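Local structure of enoyl-CoA hydratase/isomerase family protein (Bacillus anthracis, 3KQF) at residues A[54-59]-A[203-208]; A[40-45]-A[91-96]; A[126-131]-A[191-196]. The protein probably catalyses the reversible addition of water across the double bond of 2-enoyl-CoA thioesters, as an enoyl-CoA hydratase of the crotonase superfamily. All coordinates share one frame; numbering follows the deposited sequence.

Following the chain from its N terminus, helix 35-49 supplies the first half of contact 2, and strand 56-61 opens contact 1. Contact 2 then closes when helix 81-99 packs on helix 35-49, so the loops of these two contacts cross. Strand 126-130 and the start of helix 193-206 form contact 3, which lies entirely within the long loop of contact 1; the end of the same helix then completes contact 1. Contacts 1 and 3 thus fix both ends of one helix to one sheet, and they touch where Ile204 CD1 meets Phe126 CZ at 3.7 Å. Contact 2 joins helices 35-49 and 81-99, on the opposite side of the chain's centre from contact 3.

Contact 1 (A[54-59]-A[203-208]); sequences TRVVIL and KIASNG
With CG beside its backbone N (chi1 -65°) and the chain stretched out from CG to NE, Arg55 spans the end of helix 193-206, while Val56 turns CG2 toward Ile204 and Ala205. The long arginine brings NH1 to Ala205 O at 2.8 Å. This bond is well formed: the N-H...O angle is 162°, the carbonyl points straight at the nitrogen (179°), and the oxygen lies in the guanidinium plane, at its edge. Ala205 lies in the last turn of helix 193-206, and the chain leaves the helical course at Asn207, so Arg55 serves as a side-chain donor to a helix-end carbonyl. Its NH2 binds Tyr262 O. In the crotonase fold seen here, strand 56-61 is an inner strand of the sheet, and helix 193-206 packs on it. The apolar packing is close: Val56 CG2 meets Ile204 CG2 at 3.7 Å, the two branched chains crossing at about a right angle, and lies 3.8 Å from Ala205 N. Ala205 is small enough for its CB to sit 4.2 Å from Arg55 CB. Beyond the helix, Asn207 gives ND2 to Tyr168 O and Thr169 O of the second subunit, and Gly208 stands at the N-cap position of helix 209-222.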
loop_
_atom_site.group_PDB
_atom_site.type_symbol
_atom_site.label_atom_id
_atom_site.label_comp_id
_atom_site.label_asym_id
_atom_site.label_seq_id
_atom_site.Cartn_x
_atom_site.Cartn_y
_atom_site.Cartn_z
ATOM N N THR A 54 3.738 -26.907 -16.576
ATOM C CA THR A 54 3.392 -25.497 -16.838
ATOM C C THR A 54 3.874 -24.623 -15.692
ATOM O O THR A 54 3.439 -24.781 -14.550
ATOM C CB THR A 54 1.890 -25.318 -17.051
ATOM O OG1 THR A 54 1.501 -26.068 -18.206
ATOM C CG2 THR A 54 1.541 -23.844 -17.272
ATOM N N ARG A 55 4.768 -23.686 -16.007
ATOM C CA ARG A 55 5.369 -22.850 -14.966
ATOM C C ARG A 55 4.818 -21.444 -14.830
ATOM O O ARG A 55 4.954 -20.850 -13.772
ATOM C CB ARG A 55 6.886 -22.781 -15.165
ATOM C CG ARG A 55 7.594 -24.130 -14.969
ATOM C CD ARG A 55 9.087 -24.065 -15.260
ATOM N NE ARG A 55 9.706 -25.389 -15.123
ATOM C CZ ARG A 55 11.010 -25.628 -15.155
ATOM N NH1 ARG A 55 11.891 -24.639 -15.306
ATOM N NH2 ARG A 55 11.440 -26.873 -15.014
ATOM N N VAL A 56 4.226 -20.916 -15.897
ATOM C CA VAL A 56 3.698 -19.565 -15.911
ATOM C C VAL A 56 2.550 -19.547 -16.885
ATOM O O VAL A 56 2.573 -20.253 -17.927
ATOM C CB VAL A 56 4.746 -18.519 -16.413
ATOM C CG1 VAL A 56 4.178 -17.109 -16.329
ATOM C CG2 VAL A 56 6.048 -18.595 -15.632
ATOM N N VAL A 57 1.579 -18.703 -16.573
ATOM C CA VAL A 57 0.401 -18.510 -17.390
ATOM C C VAL A 57 0.276 -17.039 -17.801
ATOM O O VAL A 57 0.516 -16.110 -16.992
ATOM C CB VAL A 57 -0.885 -18.877 -16.577
ATOM C CG1 VAL A 57 -2.157 -18.619 -17.406
ATOM C CG2 VAL A 57 -0.813 -20.334 -16.096
ATOM N N ILE A 58 -0.105 -16.827 -19.050
ATOM C CA ILE A 58 -0.382 -15.471 -19.551
ATOM C C ILE A 58 -1.876 -15.403 -19.904
ATOM O O ILE A 58 -2.398 -16.298 -20.572
ATOM C CB ILE A 58 0.462 -15.133 -20.799
ATOM C CG1 ILE A 58 1.938 -15.126 -20.450
ATOM C CG2 ILE A 58 0.050 -13.751 -21.357
ATOM C CD1 ILE A 58 2.877 -15.137 -21.685
ATOM N N LEU A 59 -2.549 -14.352 -19.447
ATOM C CA LEU A 59 -3.964 -14.162 -19.719
ATOM C C LEU A 59 -4.101 -12.890 -20.547
ATOM O O LEU A 59 -3.623 -11.831 -20.143
ATOM C CB LEU A 59 -4.743 -14.059 -18.403
ATOM C CG LEU A 59 -6.269 -14.006 -18.483
ATOM C CD1 LEU A 59 -6.818 -15.193 -19.272
ATOM C CD2 LEU A 59 -6.880 -13.954 -17.064
ATOM N N LYS A 203 11.501 -15.680 -18.320
ATOM C CA LYS A 203 12.419 -15.463 -17.206
ATOM C C LYS A 203 11.929 -16.198 -15.969
ATOM O O LYS A 203 12.680 -16.940 -15.340
ATOM C CB LYS A 203 12.577 -13.980 -16.882
ATOM C CG LYS A 203 13.463 -13.703 -15.657
ATOM C CD LYS A 203 14.826 -14.388 -15.749
ATOM C CE LYS A 203 15.742 -13.933 -14.637
ATOM N NZ LYS A 203 17.120 -14.482 -14.683
ATOM N N ILE A 204 10.660 -16.012 -15.634
ATOM C CA ILE A 204 10.090 -16.669 -14.439
ATOM C C ILE A 204 10.154 -18.188 -14.598
ATOM O O ILE A 204 10.484 -18.904 -13.646
ATOM C CB ILE A 204 8.653 -16.175 -14.160
ATOM C CG1 ILE A 204 8.688 -14.686 -13.834
ATOM C CG2 ILE A 204 8.035 -16.954 -12.999
ATOM C CD1 ILE A 204 7.307 -13.992 -13.765
ATOM N N ALA A 205 9.887 -18.672 -15.814
ATOM C CA ALA A 205 9.969 -20.105 -16.110
ATOM C C ALA A 205 11.380 -20.684 -15.942
ATOM O O ALA A 205 11.525 -21.895 -15.752
ATOM C CB ALA A 205 9.452 -20.387 -17.539
ATOM N N SER A 206 12.424 -19.856 -16.093
ATOM C CA SER A 206 13.803 -20.332 -15.930
ATOM C C SER A 206 14.224 -20.390 -14.445
ATOM O O SER A 206 15.267 -20.956 -14.116
ATOM C CB SER A 206 14.795 -19.482 -16.748
ATOM O OG SER A 206 14.863 -18.152 -16.236
ATOM N N ASN A 207 13.445 -19.784 -13.556
ATOM C CA ASN A 207 13.737 -19.854 -12.120
ATOM C C ASN A 207 13.198 -21.167 -11.546
ATOM O O ASN A 207 12.480 -21.908 -12.239
ATOM C CB ASN A 207 13.200 -18.625 -11.394
ATOM C CG ASN A 207 13.937 -17.373 -11.791
ATOM O OD1 ASN A 207 15.096 -17.445 -12.253
ATOM N ND2 ASN A 207 13.281 -16.216 -11.641
ATOM N N GLY A 208 13.585 -21.492 -10.317
ATOM C CA GLY A 208 13.208 -22.782 -9.713
ATOM C C GLY A 208 11.708 -22.859 -9.538
ATOM O O GLY A 208 11.157 -22.057 -8.822
#

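Contact 2 (A[40-45]-A[91-96]); sequences ELQNIL and IRTTME
Gln42 lays its extended side chain across Thr94 at about a right angle, so that the amide nitrogen ends beside the threonine hydroxyl. NE2 donates to Thr94 OG1 at 3.0 Å with an N-H...O angle of 161°, and the oxygen lies close to the amide plane. The same hydroxyl is bonded to Met90 O one turn back in its own helix; since that carbonyl can only accept, OG1 bridges the two helices as donor to one and acceptor from the other. The long amide suits a partly exposed edge where a polar link must span the gap. Thr93 CG2 approaches the glutamine nitrogen at 3.9 Å, while its own hydroxyl bonds Ser89 O.

Thr94 presents its other branch to the leucines. CG2 stands anti to the backbone N (the hydroxyl takes the place beside it), and Leu41 CD2 reaches it at 3.7 Å, again crosswise. Leu45 CD1, one turn further on, comes to 4.1 Å from the same methyl and 4.0 Å from Thr94 O. Threonine fits here because one residue serves both a polar and an apolar neighbour.

Two nearly parallel helices of the crotonase fold pack side by side here, segment axes 24° and 10.0 Å apart. Met95, present as selenomethionine, rests on helix 116-123, and Glu96 packs on Leu231 of the third subunit; helix 35-49 leads on in the chain to strand 56-61 of the sheet.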
loop_
_atom_site.group_PDB
_atom_site.type_symbol
_atom_site.label_atom_id
_atom_site.label_comp_id
_atom_site.label_asym_id
_atom_site.label_seq_id
_atom_site.Cartn_x
_atom_site.Cartn_y
_atom_site.Cartn_z
ATOM N N GLU A 40 -15.912 -22.381 -20.008
ATOM C CA GLU A 40 -14.687 -22.828 -20.689
ATOM C C GLU A 40 -13.418 -22.426 -19.942
ATOM O O GLU A 40 -12.452 -23.210 -19.861
ATOM C CB GLU A 40 -14.626 -22.294 -22.128
ATOM C CG GLU A 40 -15.635 -22.918 -23.047
ATOM C CD GLU A 40 -15.544 -22.425 -24.479
ATOM O OE1 GLU A 40 -14.785 -21.478 -24.750
ATOM O OE2 GLU A 40 -16.230 -23.012 -25.350
ATOM N N LEU A 41 -13.409 -21.205 -19.418
ATOM C CA LEU A 41 -12.271 -20.705 -18.687
ATOM C C LEU A 41 -12.069 -21.518 -17.404
ATOM O O LEU A 41 -10.957 -21.913 -17.098
ATOM C CB LEU A 41 -12.419 -19.201 -18.418
ATOM C CG LEU A 41 -11.226 -18.465 -17.823
ATOM C CD1 LEU A 41 -9.924 -18.719 -18.603
ATOM C CD2 LEU A 41 -11.554 -16.963 -17.780
ATOM N N GLN A 42 -13.146 -21.802 -16.671
ATOM C CA GLN A 42 -13.036 -22.615 -15.461
ATOM C C GLN A 42 -12.487 -24.015 -15.766
ATOM O O GLN A 42 -11.702 -24.548 -15.001
ATOM C CB GLN A 42 -14.381 -22.732 -14.741
ATOM C CG GLN A 42 -14.903 -21.423 -14.126
ATOM C CD GLN A 42 -16.199 -21.613 -13.343
ATOM O OE1 GLN A 42 -16.750 -22.705 -13.298
ATOM N NE2 GLN A 42 -16.690 -20.537 -12.726
ATOM N N ASN A 43 -12.928 -24.617 -16.869
ATOM C CA ASN A 43 -12.461 -25.953 -17.244
ATOM C C ASN A 43 -10.956 -25.952 -17.546
ATOM O O ASN A 43 -10.241 -26.851 -17.117
ATOM C CB ASN A 43 -13.260 -26.502 -18.432
ATOM C CG ASN A 43 -14.741 -26.708 -18.106
ATOM O OD1 ASN A 43 -15.140 -26.713 -16.944
ATOM N ND2 ASN A 43 -15.556 -26.898 -19.140
ATOM N N ILE A 44 -10.475 -24.949 -18.282
ATOM C CA ILE A 44 -9.044 -24.876 -18.604
ATOM C C ILE A 44 -8.235 -24.546 -17.343
ATOM O O ILE A 44 -7.138 -25.063 -17.163
ATOM C CB ILE A 44 -8.724 -23.874 -19.735
ATOM C CG1 ILE A 44 -7.224 -23.901 -20.058
ATOM C CG2 ILE A 44 -9.132 -22.475 -19.354
ATOM C CD1 ILE A 44 -6.707 -25.241 -20.510
ATOM N N LEU A 45 -8.777 -23.693 -16.473
ATOM C CA LEU A 45 -8.089 -23.371 -15.206
ATOM C C LEU A 45 -7.901 -24.657 -14.355
ATOM O O LEU A 45 -6.857 -24.843 -13.730
ATOM C CB LEU A 45 -8.843 -22.286 -14.446
ATOM C CG LEU A 45 -8.755 -20.890 -15.094
ATOM C CD1 LEU A 45 -9.685 -19.891 -14.419
ATOM C CD2 LEU A 45 -7.316 -20.363 -15.093
ATOM N N ILE A 91 -18.676 -15.457 -12.143
ATOM C CA ILE A 91 -17.563 -14.537 -12.361
ATOM C C ILE A 91 -16.633 -14.533 -11.146
ATOM O O ILE A 91 -15.431 -14.713 -11.292
ATOM C CB ILE A 91 -17.994 -13.083 -12.642
ATOM C CG1 ILE A 91 -18.876 -12.998 -13.882
ATOM C CG2 ILE A 91 -16.763 -12.208 -12.902
ATOM C CD1 ILE A 91 -19.190 -11.566 -14.287
ATOM N N ARG A 92 -17.179 -14.401 -9.942
ATOM C CA ARG A 92 -16.290 -14.319 -8.782
ATOM C C ARG A 92 -15.508 -15.623 -8.563
ATOM O O ARG A 92 -14.326 -15.574 -8.230
ATOM C CB ARG A 92 -17.007 -13.842 -7.506
ATOM C CG ARG A 92 -17.772 -14.847 -6.735
ATOM C CD ARG A 92 -18.115 -14.249 -5.349
ATOM N NE ARG A 92 -18.823 -12.974 -5.468
ATOM C CZ ARG A 92 -20.145 -12.826 -5.534
ATOM N NH1 ARG A 92 -20.960 -13.881 -5.471
ATOM N NH2 ARG A 92 -20.658 -11.607 -5.655
ATOM N N THR A 93 -16.144 -16.770 -8.816
ATOM C CA THR A 93 -15.480 -18.077 -8.681
ATOM C C THR A 93 -14.318 -18.205 -9.671
ATOM O O THR A 93 -13.255 -18.738 -9.352
ATOM C CB THR A 93 -16.474 -19.216 -8.907
ATOM O OG1 THR A 93 -17.415 -19.218 -7.826
ATOM C CG2 THR A 93 -15.774 -20.575 -8.935
ATOM N N THR A 94 -14.532 -17.724 -10.881
ATOM C CA THR A 94 -13.485 -17.763 -11.905
ATOM C C THR A 94 -12.257 -16.939 -11.458
ATOM O O THR A 94 -11.108 -17.374 -11.619
ATOM C CB THR A 94 -14.041 -17.254 -13.236
ATOM O OG1 THR A 94 -15.212 -18.006 -13.563
ATOM C CG2 THR A 94 -12.990 -17.398 -14.349
HETATM N N MSE A 95 -12.498 -15.754 -10.898
HETATM C CA MSE A 95 -11.418 -14.911 -10.395
HETATM C C MSE A 95 -10.615 -15.647 -9.309
HETATM O O MSE A 95 -9.393 -15.606 -9.301
HETATM C CB MSE A 95 -11.938 -13.592 -9.820
HETATM C CG MSE A 95 -12.830 -12.784 -10.738
HETATM SE SE MSE A 95 -12.032 -12.514 -12.479
HETATM C CE MSE A 95 -13.389 -11.415 -13.339
ATOM N N GLU A 96 -11.305 -16.307 -8.390
ATOM C CA GLU A 96 -10.632 -17.062 -7.335
ATOM C C GLU A 96 -9.758 -18.165 -7.912
ATOM O O GLU A 96 -8.662 -18.399 -7.431
ATOM C CB GLU A 96 -11.642 -17.653 -6.363
ATOM C CG GLU A 96 -12.374 -16.581 -5.597
ATOM C CD GLU A 96 -13.479 -17.128 -4.739
ATOM O OE1 GLU A 96 -14.208 -18.041 -5.203
ATOM O OE2 GLU A 96 -13.644 -16.607 -3.616
#

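Contact 3 (A[126-131]-A[191-196]); sequences FRIAAE and HLLEEK
Ile128 and Leu193 provide the main apolar contact, strand against helix. Their side chains run past each other in opposite directions, and Ile128 CG2 meets Leu193 CD1 at 3.6 Å. Leucine sets CG anti to its backbone N, which carries the fork toward the strand: CD1 settles by Ile128 and 3.8 Å from Ile128 O, while CD2 faces Ala130 CB at 4.3 Å. The small alanine leaves room for the fork, and the branched isoleucine suits a strand whose surface must be filled close to the backbone.

A second kind of contact uses the aliphatic base of a charged residue. Lys196 crosses Ile128 nearly perpendicularly and touches it through CG, 4.2 Å from Ile128 CG2; the chain bends at chi2, taking the ammonium away from the strand.

Polar bonds lie outside: the backbone of Ile128 is bonded to Ala107 and Ile109 on strand 105-109, and a salt bridge from Glu194 to Lys21 on strand 19-24 ties helix to crotonase-fold sheet. No hydrogen bond joins the two segments, so their contact rests on close packing and probably on exclusion of water from methyl groups, with Val188 and Ala197 in the same apolar layer.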
loop_
_atom_site.group_PDB
_atom_site.type_symbol
_atom_site.label_atom_id
_atom_site.label_comp_id
_atom_site.label_asym_id
_atom_site.label_seq_id
_atom_site.Cartn_x
_atom_site.Cartn_y
_atom_site.Cartn_z
ATOM N N PHE A 126 0.579 -10.130 -11.637
ATOM C CA PHE A 126 0.950 -8.776 -12.086
ATOM C C PHE A 126 0.471 -8.545 -13.511
ATOM O O PHE A 126 0.020 -9.485 -14.194
ATOM C CB PHE A 126 2.425 -8.397 -11.839
ATOM C CG PHE A 126 3.405 -9.260 -12.545
ATOM C CD1 PHE A 126 3.868 -8.919 -13.814
ATOM C CD2 PHE A 126 3.881 -10.406 -11.936
ATOM C CE1 PHE A 126 4.777 -9.717 -14.466
ATOM C CE2 PHE A 126 4.810 -11.210 -12.578
ATOM C CZ PHE A 126 5.259 -10.866 -13.846
ATOM N N ARG A 127 0.561 -7.284 -13.934
ATOM C CA ARG A 127 -0.031 -6.806 -15.157
ATOM C C ARG A 127 0.897 -6.015 -16.078
ATOM O O ARG A 127 1.682 -5.175 -15.633
ATOM C CB ARG A 127 -1.182 -5.875 -14.722
ATOM C CG ARG A 127 -2.343 -6.576 -14.015
ATOM C CD ARG A 127 -2.987 -5.740 -12.883
ATOM N NE ARG A 127 -2.069 -5.660 -11.744
ATOM C CZ ARG A 127 -1.879 -6.641 -10.844
ATOM N NH1 ARG A 127 -0.988 -6.488 -9.876
ATOM N NH2 ARG A 127 -2.560 -7.771 -10.919
ATOM N N ILE A 128 0.809 -6.324 -17.365
ATOM C CA ILE A 128 1.531 -5.589 -18.418
ATOM C C ILE A 128 0.412 -5.022 -19.292
ATOM O O ILE A 128 -0.461 -5.776 -19.736
ATOM C CB ILE A 128 2.389 -6.477 -19.297
ATOM C CG1 ILE A 128 3.366 -7.327 -18.481
ATOM C CG2 ILE A 128 3.164 -5.606 -20.352
ATOM C CD1 ILE A 128 4.067 -8.369 -19.319
ATOM N N ALA A 129 0.425 -3.723 -19.546
ATOM C CA ALA A 129 -0.591 -3.074 -20.382
ATOM C C ALA A 129 -0.057 -2.439 -21.658
ATOM O O ALA A 129 1.020 -1.879 -21.672
ATOM C CB ALA A 129 -1.286 -1.997 -19.602
ATOM N N ALA A 130 -0.880 -2.477 -22.702
ATOM C CA ALA A 130 -0.584 -1.797 -23.940
ATOM C C ALA A 130 -0.715 -0.310 -23.639
ATOM O O ALA A 130 -1.563 0.078 -22.822
ATOM C CB ALA A 130 -1.589 -2.187 -25.029
ATOM N N GLU A 131 0.101 0.509 -24.300
ATOM C CA GLU A 131 0.047 1.971 -24.152
ATOM C C GLU A 131 -1.349 2.491 -24.421
ATOM O O GLU A 131 -1.758 3.505 -23.849
ATOM C CB GLU A 131 1.016 2.687 -25.132
ATOM C CG GLU A 131 2.481 2.661 -24.735
ATOM C CD GLU A 131 3.375 3.446 -25.699
ATOM O OE1 GLU A 131 3.364 3.155 -26.911
ATOM O OE2 GLU A 131 4.109 4.346 -25.236
ATOM N N HIS A 191 1.748 -3.381 -30.180
ATOM C CA HIS A 191 2.376 -4.303 -31.111
ATOM C C HIS A 191 3.511 -5.117 -30.471
ATOM O O HIS A 191 3.933 -6.118 -31.039
ATOM C CB HIS A 191 2.830 -3.579 -32.383
ATOM C CG HIS A 191 3.796 -2.466 -32.136
ATOM N ND1 HIS A 191 3.395 -1.219 -31.707
ATOM C CD2 HIS A 191 5.141 -2.401 -32.279
ATOM C CE1 HIS A 191 4.453 -0.437 -31.588
ATOM N NE2 HIS A 191 5.524 -1.130 -31.924
ATOM N N LEU A 192 3.978 -4.703 -29.287
ATOM C CA LEU A 192 5.028 -5.420 -28.560
ATOM C C LEU A 192 4.528 -6.105 -27.270
ATOM O O LEU A 192 5.307 -6.700 -26.520
ATOM C CB LEU A 192 6.173 -4.456 -28.227
ATOM C CG LEU A 192 6.943 -3.972 -29.467
ATOM C CD1 LEU A 192 8.010 -2.941 -29.119
ATOM C CD2 LEU A 192 7.567 -5.155 -30.214
ATOM N N LEU A 193 3.231 -6.038 -27.020
ATOM C CA LEU A 193 2.677 -6.601 -25.784
ATOM C C LEU A 193 2.920 -8.105 -25.657
ATOM O O LEU A 193 3.363 -8.588 -24.624
ATOM C CB LEU A 193 1.192 -6.291 -25.707
ATOM C CG LEU A 193 0.438 -6.842 -24.505
ATOM C CD1 LEU A 193 1.079 -6.368 -23.197
ATOM C CD2 LEU A 193 -0.999 -6.434 -24.581
ATOM N N GLU A 194 2.661 -8.841 -26.722
ATOM C CA GLU A 194 2.843 -10.281 -26.675
ATOM C C GLU A 194 4.288 -10.693 -26.398
ATOM O O GLU A 194 4.521 -11.556 -25.555
ATOM C CB GLU A 194 2.360 -10.926 -27.968
ATOM C CG GLU A 194 2.195 -12.428 -27.838
ATOM C CD GLU A 194 1.541 -13.040 -29.056
ATOM O OE1 GLU A 194 2.119 -12.948 -30.159
ATOM O OE2 GLU A 194 0.457 -13.637 -28.890
ATOM N N GLU A 195 5.265 -10.096 -27.085
ATOM C CA GLU A 195 6.654 -10.511 -26.844
ATOM C C GLU A 195 7.128 -10.105 -25.446
ATOM O O GLU A 195 7.865 -10.844 -24.823
ATOM C CB GLU A 195 7.656 -10.079 -27.942
ATOM C CG GLU A 195 8.123 -8.641 -27.953
ATOM C CD GLU A 195 9.303 -8.423 -28.925
ATOM O OE1 GLU A 195 9.851 -9.424 -29.452
ATOM O OE2 GLU A 195 9.694 -7.256 -29.144
ATOM N N LYS A 196 6.681 -8.958 -24.945
ATOM C CA LYS A 196 7.061 -8.531 -23.593
ATOM C C LYS A 196 6.521 -9.526 -22.532
ATOM O O LYS A 196 7.224 -9.877 -21.571
ATOM C CB LYS A 196 6.527 -7.131 -23.308
ATOM C CG LYS A 196 6.920 -6.541 -21.922
ATOM C CD LYS A 196 8.420 -6.269 -21.832
ATOM C CE LYS A 196 8.781 -5.522 -20.552
ATOM N NZ LYS A 196 10.238 -5.206 -20.487
#